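Local coordinates for protein hydrolase, haloacid dehalogenase-like family (Porphyromonas gingivalis, PDB 2I6X) that probably acts as a hydrolase of the haloacid dehalogenase-like (HAD) superfamily, although its substrate is not established, at residues 34-39 against 47-52; 60-65 against 114-119; 191-194 against 198-201. One frame throughout, in Å; residues are numbered along the deposited sequence. Where two conformers were deposited one is given.

Interaction 1: 34-39 against 47-52; sequences ADIEEM and GLFLDL
Apolar packing comes first: the ring of Phe49 meets Ile36 and Met39, the latter present as selenomethionine. Ile36 CG1 is anti to the backbone N (chi1 -176°), and this sends its CD1 up to Phe49 CZ at 3.6 Å, obliquely to the ring. Met39 reaches the same end of the ring near its plane, CE lying 3.4 Å from Phe49 CE2 because the chain bends at its last torsion (chi3 -54°). Met39 has a second deposited conformer, so this close approach of its tip holds for one of two positions. In that position SE sits 5.4 Å from the centroid of the Phe49 ring, a Met-aromatic contact made at the edge, and also lies 4.1 Å from Leu48 CD1.

The polar part is a water. It donates to Met39 O over 2.7 Å and accepts a weak bond from Phe49 N at 3.4 Å, joining the last residue of helix 36-39 to the first turn of helix 48-54, where Gly47 is the N-cap residue. The same water lies in the plane of the Phe49 ring, at its edge.

Around this pair, helix 21-30 supports Ile36 through Ile25 and Phe28, while Leu66 and Tyr69 of helix 59-70 touch Met39. The two short helices are thus part of a larger all-helical cluster, consistent with the cap of a HAD enzyme. The contact is held mainly by dispersion around the end of the Phe49 ring, with one water serving the backbone polar atoms beside it.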
# COMPACT_ATOMS: atom_id res chain seq x y z
N ALA A 34 -10.15 -8.18 -20.52
CA ALA A 34 -9.65 -9.50 -20.89
C ALA A 34 -8.11 -9.64 -20.84
O ALA A 34 -7.58 -10.71 -20.51
CB ALA A 34 -10.18 -9.88 -22.28
N ASP A 35 -7.42 -8.56 -21.18
CA ASP A 35 -5.96 -8.54 -21.17
C ASP A 35 -5.46 -8.05 -19.80
O ASP A 35 -4.36 -7.51 -19.69
CB ASP A 35 -5.44 -7.66 -22.31
CG ASP A 35 -5.50 -8.34 -23.65
OD1 ASP A 35 -4.78 -9.34 -23.87
OD2 ASP A 35 -6.28 -7.87 -24.52
N ILE A 36 -6.28 -8.24 -18.77
CA ILE A 36 -5.98 -7.74 -17.42
C ILE A 36 -4.66 -8.25 -16.84
O ILE A 36 -3.94 -7.49 -16.19
CB ILE A 36 -7.13 -7.98 -16.39
CG1 ILE A 36 -6.78 -7.35 -15.04
CG2 ILE A 36 -7.51 -9.46 -16.26
CD1 ILE A 36 -6.75 -5.81 -15.05
N GLU A 37 -4.37 -9.52 -17.06
CA GLU A 37 -3.23 -10.16 -16.44
C GLU A 37 -1.93 -9.49 -16.89
O GLU A 37 -1.03 -9.24 -16.08
CB GLU A 37 -3.24 -11.65 -16.76
CG GLU A 37 -2.16 -12.47 -16.09
CD GLU A 37 -2.59 -13.89 -15.80
OE1 GLU A 37 -1.70 -14.75 -15.62
OE2 GLU A 37 -3.83 -14.15 -15.76
N GLU A 38 -1.85 -9.16 -18.17
CA GLU A 38 -0.69 -8.43 -18.65
C GLU A 38 -0.72 -6.94 -18.26
O GLU A 38 0.34 -6.34 -18.06
CB GLU A 38 -0.45 -8.66 -20.16
CG GLU A 38 -0.72 -7.47 -21.09
CD GLU A 38 -1.14 -7.91 -22.47
OE1 GLU A 38 -0.32 -7.81 -23.42
OE2 GLU A 38 -2.29 -8.38 -22.60
N MSE A 39 -1.92 -6.37 -18.15
CA MSE A 39 -2.09 -4.98 -17.71
C MSE A 39 -1.60 -4.79 -16.28
O MSE A 39 -1.06 -3.74 -15.94
CB MSE A 39 -3.55 -4.51 -17.85
CG MSE A 39 -3.98 -4.11 -19.28
SE MSE A 39 -5.39 -2.72 -19.38
CE MSE A 39 -6.72 -3.55 -18.25
N GLY A 47 1.64 2.21 -18.56
CA GLY A 47 0.36 1.53 -18.34
C GLY A 47 -0.64 2.36 -17.57
O GLY A 47 -0.27 3.17 -16.73
N LEU A 48 -1.92 2.18 -17.86
CA LEU A 48 -2.91 2.98 -17.15
C LEU A 48 -3.18 2.57 -15.71
O LEU A 48 -3.60 3.41 -14.94
CB LEU A 48 -4.20 3.24 -17.95
CG LEU A 48 -4.87 2.27 -18.91
CD1 LEU A 48 -5.52 1.15 -18.15
CD2 LEU A 48 -5.89 2.97 -19.80
N PHE A 49 -2.90 1.32 -15.34
CA PHE A 49 -2.89 0.99 -13.92
C PHE A 49 -1.80 1.75 -13.16
O PHE A 49 -2.01 2.13 -12.02
CB PHE A 49 -2.85 -0.52 -13.67
CG PHE A 49 -4.18 -1.17 -13.86
CD1 PHE A 49 -5.08 -1.27 -12.80
CD2 PHE A 49 -4.57 -1.62 -15.12
CE1 PHE A 49 -6.32 -1.84 -13.00
CE2 PHE A 49 -5.80 -2.19 -15.31
CZ PHE A 49 -6.69 -2.30 -14.26
N LEU A 50 -0.66 1.99 -13.80
CA LEU A 50 0.36 2.83 -13.19
C LEU A 50 -0.09 4.28 -13.10
O LEU A 50 0.26 4.98 -12.15
CB LEU A 50 1.73 2.74 -13.91
CG LEU A 50 2.78 3.73 -13.35
CD1 LEU A 50 3.13 3.38 -11.89
CD2 LEU A 50 4.04 3.86 -14.21
N ASP A 51 -0.83 4.74 -14.10
CA ASP A 51 -1.36 6.11 -14.10
C ASP A 51 -2.33 6.26 -12.93
O ASP A 51 -2.43 7.33 -12.33
CB ASP A 51 -2.06 6.42 -15.43
CG ASP A 51 -1.09 6.54 -16.60
OD1 ASP A 51 0.14 6.63 -16.37
OD2 ASP A 51 -1.55 6.55 -17.77
N LEU A 52 -3.02 5.17 -12.61
CA LEU A 52 -3.93 5.14 -11.49
C LEU A 52 -3.23 5.23 -10.11
O LEU A 52 -3.70 5.98 -9.25
CB LEU A 52 -4.85 3.90 -11.56
CG LEU A 52 -5.82 3.63 -10.40
CD1 LEU A 52 -6.96 4.66 -10.37
CD2 LEU A 52 -6.36 2.22 -10.45
O HOH W 1 -1.66 -1.36 -17.12

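Interaction 2: 60-65 against 114-119; sequences EEFRTE and NPYVLD
Tyr116 reaches with its hydroxyl end towards Phe62 and Arg63, joining helix 115-121, which follows a strand of the parallel Rossmann-like sheet, to helix 59-70 of what is probably the HAD cap. Tyr116 CG is anti to its carbonyl carbon (chi1 -55°), which carries the phenol out from the first turn of its helix. OH comes to rest at the edge of the Phe62 ring, near its plane, 3.9 Å from Phe62 CD2. The nearest carbons of the two rings, Phe62 CE2 and Tyr116 CE2, are 4.4 Å apart, and CE2 of Phe62 in turn lies near the plane of the tyrosine ring: edge meets edge, without a stack.

Arg63 leaves its helix extended and then bends at chi3 (24°), bringing the edge of its guanidinium to Tyr116 OH, with NE 4.2 Å from that oxygen. Its stronger partner is Glu59, whose OE2 forms a salt bridge with NE and also a weak hydrogen bond with Tyr116 OH; one carboxylate oxygen thereby ties arginine and tyrosine together. The pairing of Arg63 NH2 with Glu60 OE2 is long, 3.7 Å. Val79, Tyr80 and Leu83 of helix 76-83 pack on Tyr116, and Tyr76 meets its ring.

Each helix also has an internal fastening. Thr64 OG1 donates to Glu60 O at 2.8 Å, on the other face of that carbonyl from Thr64 N. Asn114 is the N-cap: its OD1 accepts from Val117 N at 3.0 Å, a nearly straight bond (163° at the hydrogen) whose donor stands above the amide carbonyl plane.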
# COMPACT_ATOMS: atom_id res chain seq x y z
N GLU A 60 -11.68 8.97 -12.36
CA GLU A 60 -12.56 9.23 -13.51
C GLU A 60 -11.85 9.07 -14.84
O GLU A 60 -12.40 8.48 -15.78
CB GLU A 60 -13.17 10.64 -13.41
CG GLU A 60 -13.79 11.20 -14.72
CD GLU A 60 -15.32 11.22 -14.75
OE1 GLU A 60 -15.86 12.03 -15.54
OE2 GLU A 60 -15.97 10.45 -14.01
N GLU A 61 -10.63 9.61 -14.92
CA GLU A 61 -9.82 9.53 -16.13
C GLU A 61 -9.37 8.11 -16.48
O GLU A 61 -9.43 7.71 -17.65
CB GLU A 61 -8.60 10.46 -16.02
CG GLU A 61 -8.94 11.95 -16.13
CD GLU A 61 -7.71 12.83 -15.96
OE1 GLU A 61 -6.92 12.58 -15.02
OE2 GLU A 61 -7.53 13.77 -16.76
N PHE A 62 -8.96 7.34 -15.47
CA PHE A 62 -8.54 5.95 -15.64
C PHE A 62 -9.68 5.05 -16.14
O PHE A 62 -9.48 4.18 -17.00
CB PHE A 62 -7.96 5.43 -14.33
CG PHE A 62 -7.94 3.92 -14.20
CD1 PHE A 62 -6.85 3.17 -14.67
CD2 PHE A 62 -9.00 3.25 -13.54
CE1 PHE A 62 -6.82 1.77 -14.52
CE2 PHE A 62 -9.00 1.84 -13.38
CZ PHE A 62 -7.89 1.09 -13.86
N ARG A 63 -10.87 5.27 -15.61
CA ARG A 63 -12.00 4.45 -15.96
C ARG A 63 -12.50 4.77 -17.37
O ARG A 63 -12.87 3.86 -18.13
CB ARG A 63 -13.10 4.63 -14.92
CG ARG A 63 -14.22 3.62 -15.01
CD ARG A 63 -15.07 3.62 -13.75
NE ARG A 63 -15.03 4.89 -13.02
CZ ARG A 63 -15.82 5.93 -13.28
NH1 ARG A 63 -16.69 5.85 -14.28
NH2 ARG A 63 -15.70 7.05 -12.57
N THR A 64 -12.50 6.05 -17.72
CA THR A 64 -12.81 6.50 -19.06
C THR A 64 -11.87 5.82 -20.05
O THR A 64 -12.32 5.25 -21.05
CB THR A 64 -12.70 8.04 -19.17
OG1 THR A 64 -13.63 8.66 -18.28
CG2 THR A 64 -13.02 8.52 -20.61
N GLU A 65 -10.57 5.88 -19.78
CA GLU A 65 -9.60 5.25 -20.68
C GLU A 65 -9.72 3.73 -20.71
O GLU A 65 -9.54 3.13 -21.77
CB GLU A 65 -8.16 5.69 -20.36
CG GLU A 65 -7.92 7.17 -20.56
CD GLU A 65 -8.38 7.63 -21.92
OE1 GLU A 65 -9.48 8.22 -22.01
OE2 GLU A 65 -7.64 7.37 -22.90
N ASN A 114 -4.41 2.92 -4.85
CA ASN A 114 -5.25 3.61 -5.78
C ASN A 114 -6.38 4.25 -4.97
O ASN A 114 -6.54 3.91 -3.81
CB ASN A 114 -5.75 2.61 -6.80
CG ASN A 114 -6.47 1.47 -6.16
OD1 ASN A 114 -7.62 1.61 -5.71
ND2 ASN A 114 -5.82 0.32 -6.10
N PRO A 115 -7.12 5.21 -5.56
CA PRO A 115 -8.27 5.86 -4.88
C PRO A 115 -9.37 4.93 -4.32
O PRO A 115 -10.02 5.31 -3.34
CB PRO A 115 -8.87 6.74 -5.98
CG PRO A 115 -7.80 6.96 -6.90
CD PRO A 115 -6.89 5.78 -6.89
N TYR A 116 -9.60 3.78 -4.96
CA TYR A 116 -10.63 2.83 -4.55
C TYR A 116 -10.27 2.23 -3.19
O TYR A 116 -11.09 2.23 -2.27
CB TYR A 116 -10.80 1.69 -5.56
CG TYR A 116 -11.08 2.13 -6.98
CD1 TYR A 116 -12.36 2.53 -7.37
CD2 TYR A 116 -10.06 2.13 -7.94
CE1 TYR A 116 -12.61 2.94 -8.67
CE2 TYR A 116 -10.31 2.53 -9.24
CZ TYR A 116 -11.58 2.93 -9.60
OH TYR A 116 -11.81 3.32 -10.90
N VAL A 117 -9.05 1.73 -3.06
CA VAL A 117 -8.61 1.12 -1.81
C VAL A 117 -8.62 2.19 -0.71
O VAL A 117 -9.04 1.94 0.41
CB VAL A 117 -7.23 0.42 -1.96
CG1 VAL A 117 -6.68 -0.05 -0.61
CG2 VAL A 117 -7.37 -0.77 -2.89
N LEU A 118 -8.21 3.40 -1.07
CA LEU A 118 -8.24 4.52 -0.15
C LEU A 118 -9.65 4.90 0.28
O LEU A 118 -9.85 5.20 1.46
CB LEU A 118 -7.51 5.71 -0.75
CG LEU A 118 -5.99 5.70 -0.63
CD1 LEU A 118 -5.44 7.02 -1.16
CD2 LEU A 118 -5.57 5.44 0.84
N ASP A 119 -10.61 4.87 -0.64
CA ASP A 119 -12.00 5.04 -0.27
C ASP A 119 -12.42 3.98 0.78
O ASP A 119 -13.09 4.31 1.76
CB ASP A 119 -12.93 5.04 -1.51
CG ASP A 119 -12.81 6.33 -2.38
OD1 ASP A 119 -12.09 7.30 -2.01
OD2 ASP A 119 -13.44 6.39 -3.48

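Interaction 3: 191-194 against 198-201; sequences YCPD and NWIP
Trp199 lies alongside Pro193, the two side chains pointing the same way, and the closest atoms are Pro193 CB and Trp199 CD1 at 3.8 Å. Pro193 CG adds a second touch on the same Trp199 CD1, at 4.1 Å. Tyr191 adds a looser touch: its CE2 comes within 4.2 Å of Trp199 CB, obliquely to the tyrosine ring. Trp199 CG is wedged between its own backbone N and carbonyl carbon (chi1 46°), a turn that brings the indole alongside Pro193.

In the next shell, Trp199 NE1 donates to Val15 O, which restrains the indole's rotation, while Lys94 and Tyr97 of helix 92-101 pack on it. Glu197 ties the loop to itself: OE1 bonds Tyr191 OH and OE2 accepts from Asp194 N. Asn198 shapes the entry to the helix through an Asx turn, its OD1 accepting from Ile200 N at 3.2 Å, with the donor well above the amide plane.

Farther out, Tyr191 pairs by backbone with Phe172 and Asp174, and its ring packs on Ala202, Ile203 and Leu206. The whole is a short link between strand 189-191, an edge strand of the parallel sheet, and helix 200-207, the last strand-to-helix connection of a Rossmann-like HAD core.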
# COMPACT_ATOMS: atom_id res chain seq x y z
N TYR A 191 12.80 -4.69 6.45
CA TYR A 191 12.37 -6.08 6.62
C TYR A 191 11.40 -6.42 5.49
O TYR A 191 10.55 -5.61 5.18
CB TYR A 191 11.74 -6.31 7.99
CG TYR A 191 11.38 -7.76 8.20
CD1 TYR A 191 12.34 -8.67 8.66
CD2 TYR A 191 10.10 -8.24 7.90
CE1 TYR A 191 12.03 -10.00 8.82
CE2 TYR A 191 9.78 -9.56 8.05
CZ TYR A 191 10.74 -10.44 8.51
OH TYR A 191 10.43 -11.78 8.68
N CYS A 192 11.57 -7.58 4.86
CA CYS A 192 10.78 -7.97 3.68
C CYS A 192 9.94 -9.19 4.01
O CYS A 192 10.39 -10.33 3.85
CB CYS A 192 11.66 -8.24 2.46
SG CYS A 192 10.73 -8.30 0.87
N PRO A 193 8.71 -8.96 4.48
CA PRO A 193 7.83 -10.09 4.77
C PRO A 193 7.27 -10.66 3.47
O PRO A 193 7.29 -9.99 2.43
CB PRO A 193 6.70 -9.46 5.60
CG PRO A 193 6.66 -8.02 5.14
CD PRO A 193 8.06 -7.65 4.72
N ASP A 194 6.81 -11.89 3.53
CA ASP A 194 5.93 -12.41 2.49
C ASP A 194 4.50 -11.86 2.61
O ASP A 194 4.02 -11.55 3.71
CB ASP A 194 5.88 -13.96 2.52
CG ASP A 194 7.17 -14.60 2.00
OD1 ASP A 194 7.85 -13.99 1.13
OD2 ASP A 194 7.49 -15.72 2.47
N ASN A 198 2.86 -13.89 9.18
CA ASN A 198 2.75 -13.24 10.49
C ASN A 198 4.09 -12.75 10.98
O ASN A 198 4.86 -13.51 11.56
CB ASN A 198 2.15 -14.10 11.61
CG ASN A 198 2.02 -13.29 12.93
OD1 ASN A 198 1.99 -12.04 12.90
ND2 ASN A 198 1.95 -13.98 14.08
N TRP A 199 4.34 -11.46 10.78
CA TRP A 199 5.65 -10.90 11.07
C TRP A 199 5.76 -10.25 12.44
O TRP A 199 6.79 -9.69 12.76
CB TRP A 199 6.05 -9.88 10.01
CG TRP A 199 4.96 -8.89 9.62
CD1 TRP A 199 4.30 -8.85 8.43
CD2 TRP A 199 4.44 -7.81 10.42
NE1 TRP A 199 3.39 -7.82 8.43
CE2 TRP A 199 3.46 -7.16 9.62
CE3 TRP A 199 4.68 -7.34 11.71
CZ2 TRP A 199 2.72 -6.04 10.10
CZ3 TRP A 199 3.96 -6.25 12.19
CH2 TRP A 199 2.98 -5.61 11.38
N ILE A 200 4.68 -10.29 13.23
CA ILE A 200 4.67 -9.65 14.53
C ILE A 200 5.84 -10.13 15.38
O ILE A 200 6.60 -9.29 15.86
CB ILE A 200 3.32 -9.79 15.28
CG1 ILE A 200 2.24 -8.96 14.58
CG2 ILE A 200 3.47 -9.35 16.73
CD1 ILE A 200 0.82 -9.35 15.00
N PRO A 201 6.00 -11.46 15.59
CA PRO A 201 7.17 -11.89 16.40
C PRO A 201 8.54 -11.37 15.91
O PRO A 201 9.33 -10.88 16.73
CB PRO A 201 7.08 -13.43 16.37
CG PRO A 201 5.60 -13.71 16.18
CD PRO A 201 5.17 -12.63 15.19

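Interactions 1 and 2 have centres 12 Å apart and are in direct contact; helices 48-54 and 59-70 are also successive in the chain. Phe49 CE1 lies 3.4 Å from Phe62 CZ, and Leu52 CD1 reaches Pro115 CD at 3.7 Å, so the packing runs from the helical cluster through to helix 115-121. Interaction 3 stands apart, its centre about 29 Å from that of interaction 1 and 30 Å from that of interaction 2, across the chain's centre from the latter. HAD active sites lie at the C-terminal ends of central strands, here probably 7-10, 106-111 and 170-173; 114-119 follows 106-111, so interaction 2 starts close to that end in the chain.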